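TRNA uridine(34) acetyltransferase (Methanocaldococcus infernus, PDB 6IA8) catalyses formation of 5-carboxymethyluridine at the wobble position 34 of tRNAs, using acetyl-CoA, S-adenosylmethionine and a [4Fe-4S] cluster. Local coordinates at residues Gln124-Lys127 against Pro131-Lys134; Cys373-His378 against His447-Glu452; Ile385-Glu390 against Val462-Met467; Leu394-Tyr399 against Lys482-Lys487. All coordinates share one frame; numbering follows the deposited sequence.

Contact 1 of 4, residues Gln124-Lys127 against Pro131-Lys134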
loop_
_atom_site.group_PDB
_atom_site.type_symbol
_atom_site.label_atom_id
_atom_site.label_comp_id
_atom_site.label_asym_id
_atom_site.label_seq_id
_atom_site.Cartn_x
_atom_site.Cartn_y
_atom_site.Cartn_z
ATOM N N GLN A 124 -13.447 -6.511 -17.769
ATOM C CA GLN A 124 -14.402 -5.522 -17.276
ATOM C C GLN A 124 -13.819 -4.116 -17.316
ATOM O O GLN A 124 -14.527 -3.159 -17.648
ATOM C CB GLN A 124 -14.822 -5.917 -15.861
ATOM C CG GLN A 124 -15.589 -4.906 -15.076
ATOM C CD GLN A 124 -15.716 -5.311 -13.609
ATOM O OE1 GLN A 124 -15.779 -4.459 -12.720
ATOM N NE2 GLN A 124 -15.744 -6.615 -13.352
ATOM N N LEU A 125 -12.528 -3.975 -17.004
ATOM C CA LEU A 125 -11.893 -2.663 -17.056
ATOM C C LEU A 125 -11.703 -2.207 -18.495
ATOM O O LEU A 125 -11.902 -1.030 -18.812
ATOM C CB LEU A 125 -10.551 -2.693 -16.315
ATOM C CG LEU A 125 -10.652 -2.773 -14.786
ATOM C CD1 LEU A 125 -9.288 -3.049 -14.154
ATOM C CD2 LEU A 125 -11.265 -1.506 -14.195
ATOM N N GLU A 126 -11.319 -3.124 -19.385
ATOM C CA GLU A 126 -11.218 -2.776 -20.796
ATOM C C GLU A 126 -12.566 -2.353 -21.357
ATOM O O GLU A 126 -12.626 -1.488 -22.239
ATOM C CB GLU A 126 -10.672 -3.958 -21.591
ATOM C CG GLU A 126 -9.226 -4.323 -21.243
ATOM C CD GLU A 126 -8.750 -5.557 -21.990
ATOM O OE1 GLU A 126 -7.522 -5.692 -22.205
ATOM O OE2 GLU A 126 -9.611 -6.390 -22.359
ATOM N N LYS A 127 -13.659 -2.931 -20.849
ATOM C CA LYS A 127 -14.982 -2.576 -21.356
ATOM C C LYS A 127 -15.278 -1.092 -21.179
ATOM O O LYS A 127 -16.005 -0.503 -21.989
ATOM C CB LYS A 127 -16.066 -3.393 -20.652
ATOM C CG LYS A 127 -16.270 -4.798 -21.186
ATOM N N PRO A 131 -7.177 1.779 -18.873
ATOM C CA PRO A 131 -5.963 1.070 -19.291
ATOM C C PRO A 131 -5.704 -0.120 -18.386
ATOM O O PRO A 131 -5.999 -0.094 -17.187
ATOM C CB PRO A 131 -4.857 2.125 -19.161
ATOM C CG PRO A 131 -5.407 3.146 -18.203
ATOM C CD PRO A 131 -6.896 3.170 -18.461
ATOM N N THR A 132 -5.149 -1.178 -18.980
ATOM C CA THR A 132 -4.786 -2.375 -18.227
ATOM C C THR A 132 -3.385 -2.866 -18.577
ATOM O O THR A 132 -3.067 -4.032 -18.339
ATOM C CB THR A 132 -5.805 -3.491 -18.467
ATOM O OG1 THR A 132 -5.794 -3.849 -19.855
ATOM C CG2 THR A 132 -7.207 -3.029 -18.073
ATOM N N ASP A 133 -2.534 -2.007 -19.140
ATOM C CA ASP A 133 -1.169 -2.425 -19.425
ATOM C C ASP A 133 -0.337 -2.528 -18.154
ATOM O O ASP A 133 0.667 -3.242 -18.145
ATOM C CB ASP A 133 -0.522 -1.455 -20.422
ATOM C CG ASP A 133 -0.589 0.001 -19.959
ATOM O OD1 ASP A 133 -1.701 0.489 -19.689
ATOM O OD2 ASP A 133 0.469 0.653 -19.861
ATOM N N LYS A 134 -0.725 -1.825 -17.090
ATOM C CA LYS A 134 -0.087 -1.904 -15.782
ATOM C C LYS A 134 -1.116 -2.358 -14.752
ATOM O O LYS A 134 -2.166 -1.718 -14.587
ATOM C CB LYS A 134 0.490 -0.541 -15.365
ATOM C CG LYS A 134 1.521 0.026 -16.291
ATOM C CD LYS A 134 2.127 1.309 -15.688
ATOM C CE LYS A 134 2.993 2.054 -16.685
ATOM N NZ LYS A 134 2.175 2.759 -17.708
#
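T132 is the residue of 131-134 that meets the helix, and it does so through L125 and E126. P131 comes first along the loop. Its CA lies 6.7 Å from the CA of E126, yet its CB is directed away from the helix, and its ring packs on W451.

T132 then turns its side chain back toward the helix. Its methyl CG2 sits 3.8 Å from CB of L125, at the root of that side chain and not at its branched end. The same CG2 also rests 4.0 Å from CG of E126. The hydroxyl OG1 lies 3.7 Å from that E126 CG. The T132 side chain and the extended E126 chain cross at about a right angle, so T132 lies against the stem of the glutamate. The first torsion of T132 explains this split: OG1 stands between backbone N and carbonyl carbon (chi1 63°), which puts CG2 beside the backbone N and over L125. The carbonyl of T132 is used by ND1 of H183.

The loop closes a beta-alpha-beta crossover of the radical SAM domain. Helix 114-127 returns through it to strand 134-140, which runs parallel to strand 63-68 in the seven-stranded sheet.

D133 follows and pairs by its backbone with R184. Its carboxylate OD2 makes a long, weak salt bridge to NZ of K134, at 3.5 Å. K134 begins the strand and bonds by its backbone to A63. By similarity K134 is an acetyl-CoA-binding residue.

Contact 2 of 4, residues Cys373-His378 against His447-Glu452. With SO4 (sulfate ion), chain E.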
loop_
_atom_site.group_PDB
_atom_site.type_symbol
_atom_site.label_atom_id
_atom_site.label_comp_id
_atom_site.label_asym_id
_atom_site.label_seq_id
_atom_site.Cartn_x
_atom_site.Cartn_y
_atom_site.Cartn_z
ATOM N N CYS A 373 -3.547 13.229 -0.599
ATOM C CA CYS A 373 -4.114 14.567 -0.684
ATOM C C CYS A 373 -3.294 15.482 -1.595
ATOM O O CYS A 373 -3.824 16.449 -2.146
ATOM C CB CYS A 373 -4.214 15.189 0.712
ATOM S SG CYS A 373 -5.274 14.339 1.934
ATOM N N ARG A 374 -2.006 15.225 -1.751
ATOM C CA ARG A 374 -1.151 16.122 -2.526
ATOM C C ARG A 374 -0.775 15.589 -3.922
ATOM O O ARG A 374 -0.156 16.318 -4.718
ATOM C CB ARG A 374 0.127 16.423 -1.719
ATOM C CG ARG A 374 -0.052 17.297 -0.477
ATOM C CD ARG A 374 1.314 17.808 0.038
ATOM N NE ARG A 374 1.201 18.907 0.999
ATOM C CZ ARG A 374 2.229 19.459 1.637
ATOM N NH1 ARG A 374 2.024 20.447 2.496
ATOM N NH2 ARG A 374 3.460 19.023 1.422
ATOM N N GLU A 375 -1.101 14.343 -4.248
ATOM C CA GLU A 375 -0.607 13.785 -5.500
ATOM C C GLU A 375 -1.241 14.522 -6.674
ATOM O O GLU A 375 -2.387 14.963 -6.596
ATOM C CB GLU A 375 -0.893 12.291 -5.584
ATOM C CG GLU A 375 -2.342 11.914 -5.508
ATOM C CD GLU A 375 -2.520 10.400 -5.535
ATOM O OE1 GLU A 375 -2.144 9.739 -4.548
ATOM O OE2 GLU A 375 -3.003 9.882 -6.558
ATOM N N VAL A 376 -0.466 14.662 -7.759
ATOM C CA VAL A 376 -0.804 15.584 -8.849
ATOM C C VAL A 376 -2.210 15.308 -9.394
ATOM O O VAL A 376 -2.990 16.234 -9.644
ATOM C CB VAL A 376 0.261 15.487 -9.961
ATOM C CG1 VAL A 376 0.515 14.031 -10.307
ATOM C CG2 VAL A 376 -0.195 16.271 -11.225
ATOM N N GLY A 377 -2.555 14.033 -9.580
ATOM C CA GLY A 377 -3.849 13.690 -10.164
ATOM C C GLY A 377 -5.022 14.063 -9.277
ATOM O O GLY A 377 -6.062 14.536 -9.755
ATOM N N HIS A 378 -4.876 13.842 -7.975
ATOM C CA HIS A 378 -5.927 14.184 -7.029
ATOM C C HIS A 378 -6.102 15.695 -6.905
ATOM O O HIS A 378 -7.232 16.195 -6.821
ATOM C CB HIS A 378 -5.615 13.573 -5.668
ATOM C CG HIS A 378 -6.768 13.607 -4.717
ATOM N ND1 HIS A 378 -6.808 14.444 -3.621
ATOM C CD2 HIS A 378 -7.916 12.886 -4.679
ATOM C CE1 HIS A 378 -7.930 14.244 -2.954
ATOM N NE2 HIS A 378 -8.619 13.301 -3.573
ATOM N N HIS A 447 7.761 5.822 -7.233
ATOM C CA HIS A 447 6.463 6.056 -7.852
ATOM C C HIS A 447 6.453 7.421 -8.520
ATOM O O HIS A 447 6.696 8.433 -7.866
ATOM C CB HIS A 447 5.358 5.984 -6.813
ATOM C CG HIS A 447 3.982 5.895 -7.409
ATOM N ND1 HIS A 447 3.394 4.692 -7.727
ATOM C CD2 HIS A 447 3.104 6.854 -7.795
ATOM C CE1 HIS A 447 2.202 4.907 -8.255
ATOM N NE2 HIS A 447 1.998 6.210 -8.302
ATOM N N VAL A 448 6.236 7.444 -9.825
ATOM C CA VAL A 448 6.041 8.673 -10.592
ATOM C C VAL A 448 4.576 8.703 -11.007
ATOM O O VAL A 448 4.110 7.792 -11.698
ATOM C CB VAL A 448 6.959 8.721 -11.826
ATOM C CG1 VAL A 448 6.671 10.003 -12.666
ATOM C CG2 VAL A 448 8.392 8.602 -11.434
ATOM N N PHE A 449 3.833 9.718 -10.563
ATOM C CA PHE A 449 2.394 9.778 -10.829
ATOM C C PHE A 449 2.157 10.040 -12.311
ATOM O O PHE A 449 2.674 11.013 -12.866
ATOM C CB PHE A 449 1.725 10.848 -9.959
ATOM C CG PHE A 449 1.596 10.438 -8.512
ATOM C CD1 PHE A 449 0.605 9.545 -8.120
ATOM C CD2 PHE A 449 2.469 10.916 -7.552
ATOM C CE1 PHE A 449 0.485 9.140 -6.813
ATOM C CE2 PHE A 449 2.360 10.512 -6.224
ATOM C CZ PHE A 449 1.376 9.616 -5.848
ATOM N N GLY A 450 1.417 9.145 -12.966
ATOM C CA GLY A 450 1.396 9.139 -14.415
ATOM C C GLY A 450 0.074 9.492 -15.057
ATOM O O GLY A 450 -0.655 10.347 -14.549
ATOM N N TRP A 451 -0.225 8.839 -16.183
ATOM C CA TRP A 451 -1.450 9.072 -16.936
ATOM C C TRP A 451 -2.676 8.992 -16.037
ATOM O O TRP A 451 -2.709 8.233 -15.063
ATOM C CB TRP A 451 -1.498 8.028 -18.052
ATOM C CG TRP A 451 -2.719 8.036 -18.914
ATOM C CD1 TRP A 451 -2.828 8.528 -20.182
ATOM C CD2 TRP A 451 -4.005 7.511 -18.575
ATOM N NE1 TRP A 451 -4.106 8.348 -20.651
ATOM C CE2 TRP A 451 -4.850 7.727 -19.683
ATOM C CE3 TRP A 451 -4.527 6.885 -17.442
ATOM C CZ2 TRP A 451 -6.190 7.341 -19.689
ATOM C CZ3 TRP A 451 -5.854 6.503 -17.447
ATOM C CH2 TRP A 451 -6.673 6.731 -18.564
ATOM N N GLU A 452 -3.695 9.785 -16.388
ATOM C CA GLU A 452 -4.903 9.904 -15.576
ATOM C C GLU A 452 -5.997 10.670 -16.328
ATOM O O GLU A 452 -5.906 11.891 -16.489
ATOM C CB GLU A 452 -4.548 10.584 -14.238
ATOM C CG GLU A 452 -5.729 10.835 -13.300
HETATM S S SO4 E . -0.921 6.421 -10.532
HETATM O O1 SO4 E . 0.447 6.705 -10.138
HETATM O O2 SO4 E . -1.308 7.326 -11.604
HETATM O O3 SO4 E . -1.011 5.046 -11.001
HETATM O O4 SO4 E . -1.797 6.593 -9.383
#
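The backbones approach most closely at V376 and F449, whose CA atoms are 6.9 Å apart. This contact belongs to the GNAT acetyltransferase domain. It joins the break between helices 371-374 and 376-383 to the end of strand 440-448, where H447 and V448 are acetyl-CoA-binding residues by similarity.

The F449 ring is held between two side chains. H447 CD2 lies 3.5 Å above one face, over the centre. On the opposite face E375 makes a CH-pi contact, with CB 3.6 Å from the ring centroid and only 17° off the normal. E375 occupies the N-cap position of helix 376-383. A chi1 of 60° tucks its CG in over its own backbone, and the chain runs on extended, which carries the carboxylate over the rim at CE1. There CD is 3.5 Å from F449 CE1, with the carboxylate and ring planes 45° apart. V376 meets the root of the F449 side chain: its CG1 touches F449 CB at 3.4 Å.

A sulfate, probably from the crystallisation liquor, lies at the H447 ring edge and near F449. Sulfate O1 meets H447 at NE2, but the 2.5 Å separation is too short to be trusted in detail. The same O1 lies 3.5 Å from F449 CD1.

Contact 3 of 4, residues Ile385-Glu390 against Val462-Met467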
loop_
_atom_site.group_PDB
_atom_site.type_symbol
_atom_site.label_atom_id
_atom_site.label_comp_id
_atom_site.label_asym_id
_atom_site.label_seq_id
_atom_site.Cartn_x
_atom_site.Cartn_y
_atom_site.Cartn_z
ATOM N N ILE A 385 -5.974 22.623 -10.552
ATOM C CA ILE A 385 -4.682 23.243 -10.814
ATOM C C ILE A 385 -3.619 22.174 -11.024
ATOM O O ILE A 385 -3.753 21.028 -10.617
ATOM C CB ILE A 385 -4.269 24.189 -9.673
ATOM C CG1 ILE A 385 -4.106 23.396 -8.366
ATOM C CG2 ILE A 385 -5.295 25.322 -9.487
ATOM C CD1 ILE A 385 -3.522 24.235 -7.195
ATOM N N LEU A 386 -2.523 22.578 -11.629
ATOM C CA LEU A 386 -1.439 21.690 -12.002
ATOM C C LEU A 386 -0.143 22.246 -11.442
ATOM O O LEU A 386 -0.047 23.439 -11.134
ATOM C CB LEU A 386 -1.312 21.557 -13.529
ATOM C CG LEU A 386 -2.474 20.859 -14.240
ATOM C CD1 LEU A 386 -2.422 21.146 -15.728
ATOM C CD2 LEU A 386 -2.462 19.371 -14.001
ATOM N N PRO A 387 0.895 21.429 -11.372
ATOM C CA PRO A 387 2.172 21.903 -10.816
ATOM C C PRO A 387 2.726 23.107 -11.560
ATOM O O PRO A 387 2.642 23.204 -12.781
ATOM C CB PRO A 387 3.095 20.701 -10.981
ATOM C CG PRO A 387 2.176 19.510 -10.930
ATOM C CD PRO A 387 0.886 19.982 -11.644
ATOM N N ASP A 388 3.283 24.034 -10.802
ATOM C CA ASP A 388 3.925 25.228 -11.342
ATOM C C ASP A 388 5.408 24.917 -11.517
ATOM O O ASP A 388 6.130 24.835 -10.517
ATOM C CB ASP A 388 3.734 26.398 -10.384
ATOM C CG ASP A 388 4.402 27.685 -10.863
ATOM O OD1 ASP A 388 5.214 27.647 -11.819
ATOM O OD2 ASP A 388 4.092 28.724 -10.253
ATOM N N PRO A 389 5.906 24.735 -12.736
ATOM C CA PRO A 389 7.308 24.298 -12.901
ATOM C C PRO A 389 8.344 25.254 -12.316
ATOM O O PRO A 389 9.442 24.809 -11.952
ATOM C CB PRO A 389 7.462 24.179 -14.423
ATOM C CG PRO A 389 6.418 25.084 -14.980
ATOM C CD PRO A 389 5.258 25.049 -14.014
ATOM N N GLU A 390 8.026 26.540 -12.167
ATOM C CA GLU A 390 8.961 27.446 -11.508
ATOM C C GLU A 390 9.237 27.057 -10.062
ATOM O O GLU A 390 10.192 27.572 -9.471
ATOM C CB GLU A 390 8.435 28.884 -11.543
ATOM C CG GLU A 390 8.475 29.534 -12.920
ATOM C CD GLU A 390 8.101 31.004 -12.870
ATOM O OE1 GLU A 390 8.242 31.626 -11.793
ATOM O OE2 GLU A 390 7.658 31.538 -13.903
ATOM N N VAL A 462 -3.490 13.830 -18.503
ATOM C CA VAL A 462 -2.334 14.503 -17.841
ATOM C C VAL A 462 -1.288 13.413 -17.278
ATOM O O VAL A 462 -1.773 12.446 -16.667
ATOM C CB VAL A 462 -2.872 15.367 -16.656
ATOM C CG1 VAL A 462 -3.534 14.471 -15.625
ATOM C CG2 VAL A 462 -1.791 16.242 -16.031
ATOM N N SER A 463 0.051 13.545 -17.508
ATOM C CA SER A 463 1.140 12.593 -17.055
ATOM C C SER A 463 2.503 13.219 -16.758
ATOM O O SER A 463 2.907 14.154 -17.418
ATOM C CB SER A 463 1.399 11.473 -18.077
ATOM O OG SER A 463 2.575 10.733 -17.782
ATOM N N TRP A 464 3.213 12.639 -15.798
ATOM C CA TRP A 464 4.538 13.140 -15.335
ATOM C C TRP A 464 5.596 12.040 -15.506
ATOM O O TRP A 464 6.677 12.137 -14.998
ATOM C CB TRP A 464 4.415 13.677 -13.878
ATOM C CG TRP A 464 3.171 14.469 -13.815
ATOM C CD1 TRP A 464 1.924 13.990 -13.686
ATOM C CD2 TRP A 464 3.042 15.858 -14.023
ATOM N NE1 TRP A 464 1.026 14.985 -13.809
ATOM C CE2 TRP A 464 1.698 16.150 -14.012
ATOM C CE3 TRP A 464 3.940 16.882 -14.206
ATOM C CZ2 TRP A 464 1.233 17.417 -14.167
ATOM C CZ3 TRP A 464 3.485 18.123 -14.349
ATOM C CH2 TRP A 464 2.148 18.390 -14.337
ATOM N N GLN A 465 5.269 10.992 -16.260
ATOM C CA GLN A 465 6.256 9.890 -16.531
ATOM C C GLN A 465 6.895 10.196 -17.873
ATOM O O GLN A 465 6.311 10.805 -18.741
ATOM C CB GLN A 465 5.663 8.438 -16.493
ATOM C CG GLN A 465 5.283 7.931 -15.105
ATOM C CD GLN A 465 4.475 6.642 -15.143
ATOM O OE1 GLN A 465 4.221 6.129 -16.215
ATOM N NE2 GLN A 465 4.059 6.132 -13.991
ATOM N N HIS A 466 8.085 9.700 -18.006
ATOM C CA HIS A 466 8.893 9.958 -19.194
ATOM C C HIS A 466 9.390 11.398 -19.249
ATOM O O HIS A 466 9.839 11.868 -20.309
ATOM C CB HIS A 466 8.116 9.617 -20.472
ATOM C CG HIS A 466 7.356 8.329 -20.385
ATOM N ND1 HIS A 466 7.776 7.266 -19.613
ATOM C CD2 HIS A 466 6.190 7.942 -20.954
ATOM C CE1 HIS A 466 6.905 6.278 -19.718
ATOM N NE2 HIS A 466 5.935 6.662 -20.527
ATOM N N MET A 467 9.303 12.112 -18.129
ATOM C CA MET A 467 9.846 13.455 -18.012
ATOM C C MET A 467 11.157 13.501 -17.238
ATOM O O MET A 467 11.712 14.591 -17.059
ATOM C CB MET A 467 8.824 14.370 -17.332
ATOM C CG MET A 467 7.549 14.578 -18.129
ATOM S SD MET A 467 6.378 15.626 -17.252
ATOM C CE MET A 467 7.259 17.188 -17.250
#
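P387 lies over one face of the W464 indole, while L386 comes to its edge. The proline and the tryptophan reach toward each other from facing loops. P387 CG stands 4.0 Å from the centroid of the six-membered ring, 29° off its normal, a CH-pi contact displaced from the centre. The neighbouring CD is closer to the rim, 3.4 Å from W464 CH2. L386 brings one methyl, CD2, near the plane of the indole, 4.2 Å from CZ2. That methyl also touches V462 CG2 at 3.8 Å, the two side chains running antiparallel past one another. V462 can reach it because CG2 is anti to its backbone N.

In this GNAT domain, 462-467 leads into helix 469-484. Q465 opens the Q-x-x-G-x-G signature of the family, and Y469, G470 and R471 bind acetyl-CoA by similarity. The other segment links helix 376-383 to strand 392-401. V376 and I420 also pack on W464. A serine in place of W464 would probably leave P387 without its aromatic face and open a gap between the two loops.

Local turns shape both loops. D388 OD1 accepts from E390 N in an Asx turn. S463 OG accepts from Q465 N in an ST turn, at 3.1 Å and nearly straight (170°).

Contact 4 of 4, residues Leu394-Tyr399 against Lys482-Lys487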
loop_
_atom_site.group_PDB
_atom_site.type_symbol
_atom_site.label_atom_id
_atom_site.label_comp_id
_atom_site.label_asym_id
_atom_site.label_seq_id
_atom_site.Cartn_x
_atom_site.Cartn_y
_atom_site.Cartn_z
ATOM N N LEU A 394 13.347 19.079 -5.742
ATOM C CA LEU A 394 13.605 17.777 -5.128
ATOM C C LEU A 394 13.676 17.975 -3.623
ATOM O O LEU A 394 14.504 18.742 -3.152
ATOM C CB LEU A 394 14.912 17.171 -5.640
ATOM C CG LEU A 394 14.969 15.632 -5.653
ATOM C CD1 LEU A 394 16.244 15.152 -6.364
ATOM C CD2 LEU A 394 14.888 15.054 -4.274
ATOM N N VAL A 395 12.791 17.334 -2.877
ATOM C CA VAL A 395 12.649 17.535 -1.433
ATOM C C VAL A 395 13.031 16.245 -0.724
ATOM O O VAL A 395 12.888 15.154 -1.273
ATOM C CB VAL A 395 11.203 17.938 -1.061
ATOM C CG1 VAL A 395 11.048 18.061 0.445
ATOM C CG2 VAL A 395 10.822 19.258 -1.750
ATOM N N ARG A 396 13.548 16.365 0.489
ATOM C CA ARG A 396 13.955 15.192 1.248
ATOM C C ARG A 396 13.435 15.296 2.667
ATOM O O ARG A 396 13.519 16.356 3.275
ATOM C CB ARG A 396 15.486 15.044 1.293
ATOM C CG ARG A 396 15.977 13.961 2.239
ATOM C CD ARG A 396 17.483 13.805 2.114
ATOM N NE ARG A 396 18.036 12.948 3.170
ATOM C CZ ARG A 396 19.328 12.700 3.323
ATOM N NH1 ARG A 396 20.191 13.235 2.475
ATOM N NH2 ARG A 396 19.745 11.923 4.313
ATOM N N GLU A 397 12.970 14.179 3.216
ATOM C CA GLU A 397 12.553 14.100 4.610
ATOM C C GLU A 397 12.954 12.737 5.140
ATOM O O GLU A 397 12.611 11.721 4.520
ATOM C CB GLU A 397 11.040 14.268 4.732
ATOM C CG GLU A 397 10.506 14.158 6.148
ATOM C CD GLU A 397 9.003 14.342 6.189
ATOM O OE1 GLU A 397 8.369 14.541 5.123
ATOM O OE2 GLU A 397 8.454 14.295 7.278
ATOM N N ASP A 398 13.659 12.721 6.276
ATOM C CA ASP A 398 14.145 11.499 6.904
ATOM C C ASP A 398 13.334 11.203 8.163
ATOM O O ASP A 398 12.894 12.123 8.877
ATOM C CB ASP A 398 15.624 11.615 7.295
ATOM C CG ASP A 398 16.574 11.716 6.078
ATOM O OD1 ASP A 398 16.125 11.812 4.925
ATOM O OD2 ASP A 398 17.781 11.626 6.289
ATOM N N TYR A 399 13.225 9.911 8.496
ATOM C CA TYR A 399 12.655 9.543 9.787
ATOM C C TYR A 399 13.201 8.197 10.235
ATOM O O TYR A 399 13.675 7.399 9.434
ATOM C CB TYR A 399 11.129 9.532 9.760
ATOM C CG TYR A 399 10.479 8.692 8.700
ATOM C CD1 TYR A 399 10.346 9.180 7.404
ATOM C CD2 TYR A 399 9.965 7.415 8.994
ATOM C CE1 TYR A 399 9.734 8.420 6.403
ATOM C CE2 TYR A 399 9.318 6.637 7.988
ATOM C CZ TYR A 399 9.227 7.179 6.694
ATOM O OH TYR A 399 8.602 6.519 5.676
ATOM N N LYS A 482 25.676 6.266 -1.536
ATOM C CA LYS A 482 27.119 6.096 -1.668
ATOM C C LYS A 482 27.879 7.179 -0.917
ATOM O O LYS A 482 28.822 6.882 -0.172
ATOM C CB LYS A 482 27.520 6.094 -3.150
ATOM C CG LYS A 482 29.049 5.992 -3.385
ATOM C CD LYS A 482 29.362 5.925 -4.872
ATOM C CE LYS A 482 30.831 5.529 -5.108
ATOM N NZ LYS A 482 31.126 5.387 -6.551
ATOM N N GLU A 483 27.502 8.441 -1.125
ATOM C CA GLU A 483 28.316 9.536 -0.615
ATOM C C GLU A 483 28.018 9.827 0.848
ATOM O O GLU A 483 28.918 10.193 1.607
ATOM C CB GLU A 483 28.091 10.790 -1.459
ATOM C CG GLU A 483 28.491 10.640 -2.923
ATOM C CD GLU A 483 28.326 11.934 -3.719
ATOM O OE1 GLU A 483 27.732 12.901 -3.195
ATOM O OE2 GLU A 483 28.797 11.978 -4.872
ATOM N N GLU A 484 26.768 9.670 1.266
ATOM C CA GLU A 484 26.380 10.031 2.620
ATOM C C GLU A 484 26.387 8.852 3.576
ATOM O O GLU A 484 26.787 9.017 4.726
ATOM C CB GLU A 484 24.991 10.672 2.617
ATOM C CG GLU A 484 24.464 11.071 4.003
ATOM C CD GLU A 484 23.201 11.923 3.912
ATOM O OE1 GLU A 484 22.917 12.446 2.815
ATOM O OE2 GLU A 484 22.478 12.049 4.921
ATOM N N PHE A 485 25.941 7.675 3.139
ATOM C CA PHE A 485 25.889 6.505 4.005
ATOM C C PHE A 485 26.989 5.494 3.717
ATOM O O PHE A 485 27.097 4.482 4.431
ATOM C CB PHE A 485 24.514 5.842 3.889
ATOM C CG PHE A 485 23.409 6.659 4.481
ATOM C CD1 PHE A 485 22.770 7.608 3.725
ATOM C CD2 PHE A 485 23.020 6.491 5.802
ATOM C CE1 PHE A 485 21.757 8.393 4.283
ATOM C CE2 PHE A 485 21.997 7.243 6.351
ATOM C CZ PHE A 485 21.369 8.190 5.593
ATOM N N GLY A 486 27.839 5.764 2.731
ATOM C CA GLY A 486 28.965 4.889 2.451
ATOM C C GLY A 486 28.604 3.478 2.042
ATOM O O GLY A 486 29.412 2.569 2.228
ATOM N N LYS A 487 27.424 3.265 1.466
ATOM C CA LYS A 487 27.027 1.941 1.006
ATOM C C LYS A 487 27.677 1.636 -0.333
ATOM O O LYS A 487 28.112 2.536 -1.054
ATOM C CB LYS A 487 25.511 1.855 0.874
ATOM C CG LYS A 487 24.764 2.245 2.155
ATOM C CD LYS A 487 25.171 1.360 3.323
ATOM C CE LYS A 487 24.264 1.609 4.545
ATOM N NZ LYS A 487 24.616 0.749 5.703
#
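The flat guanidinium of R396 is met at its edges by two carboxylates, D398 on one side and E484 on another. The F485 ring also turns its edge to R396, while its CE1 stands oblique to the guanidinium plane. This is a surface salt-bridge network of the GNAT domain. It joins strand 392-401, an outermost strand of the mixed sheet, to the end of helix 469-484.

E484 is gripped end-on. R396 NH1 donates to OE1 at 2.9 Å, and R396 NH2 donates to OE2 at 2.8 Å. The fit is not flat: the two planes are 32° apart, and NH2 meets OE2 from above the carboxylate plane. D398, two residues along the same strand, is gripped side-on. R396 NE bonds to D398 OD1 at 2.8 Å and is almost straight (176°). R396 NH2 reaches D398 OD2 on its syn lone pair, also at 2.8 Å.

R396 reaches out because CG is anti to the backbone N (chi1 171°) and the chain stays extended to NE. E484 is extended too, and comes from the opposite direction. The arginine probably offsets the like charges of D398 OD2 and E484 OE2, which are 4.9 Å apart. A leucine in place of R396 would probably leave both carboxylates without their shared partner and loosen the link from strand to helix. Beside these bonds, R396 NH2 lies 4.1 Å from F485 CE1.

Contact 1 comes first along the chain, in the radical SAM domain. Contacts 2, 3 and 4 follow in the GNAT domain, their segments alternating in sequence. Contacts 2 and 3 are neighbours, with centres about 9 Å apart. V448 O and Q465 NE2 probably share a hydrogen bond there. Contact 1 lies about 19 Å from contact 2 between centres, but the two domains meet where P131 touches W451. K134 NZ also approaches Q465 of contact 3. Contact 4 is the most distant from contact 1, about 37 Å between centres. It shares the mixed sheet with contact 2. Contacts 1 and 2 include, and contact 3 adjoins, residues that bind acetyl-CoA by similarity, while contact 4 lies away from them.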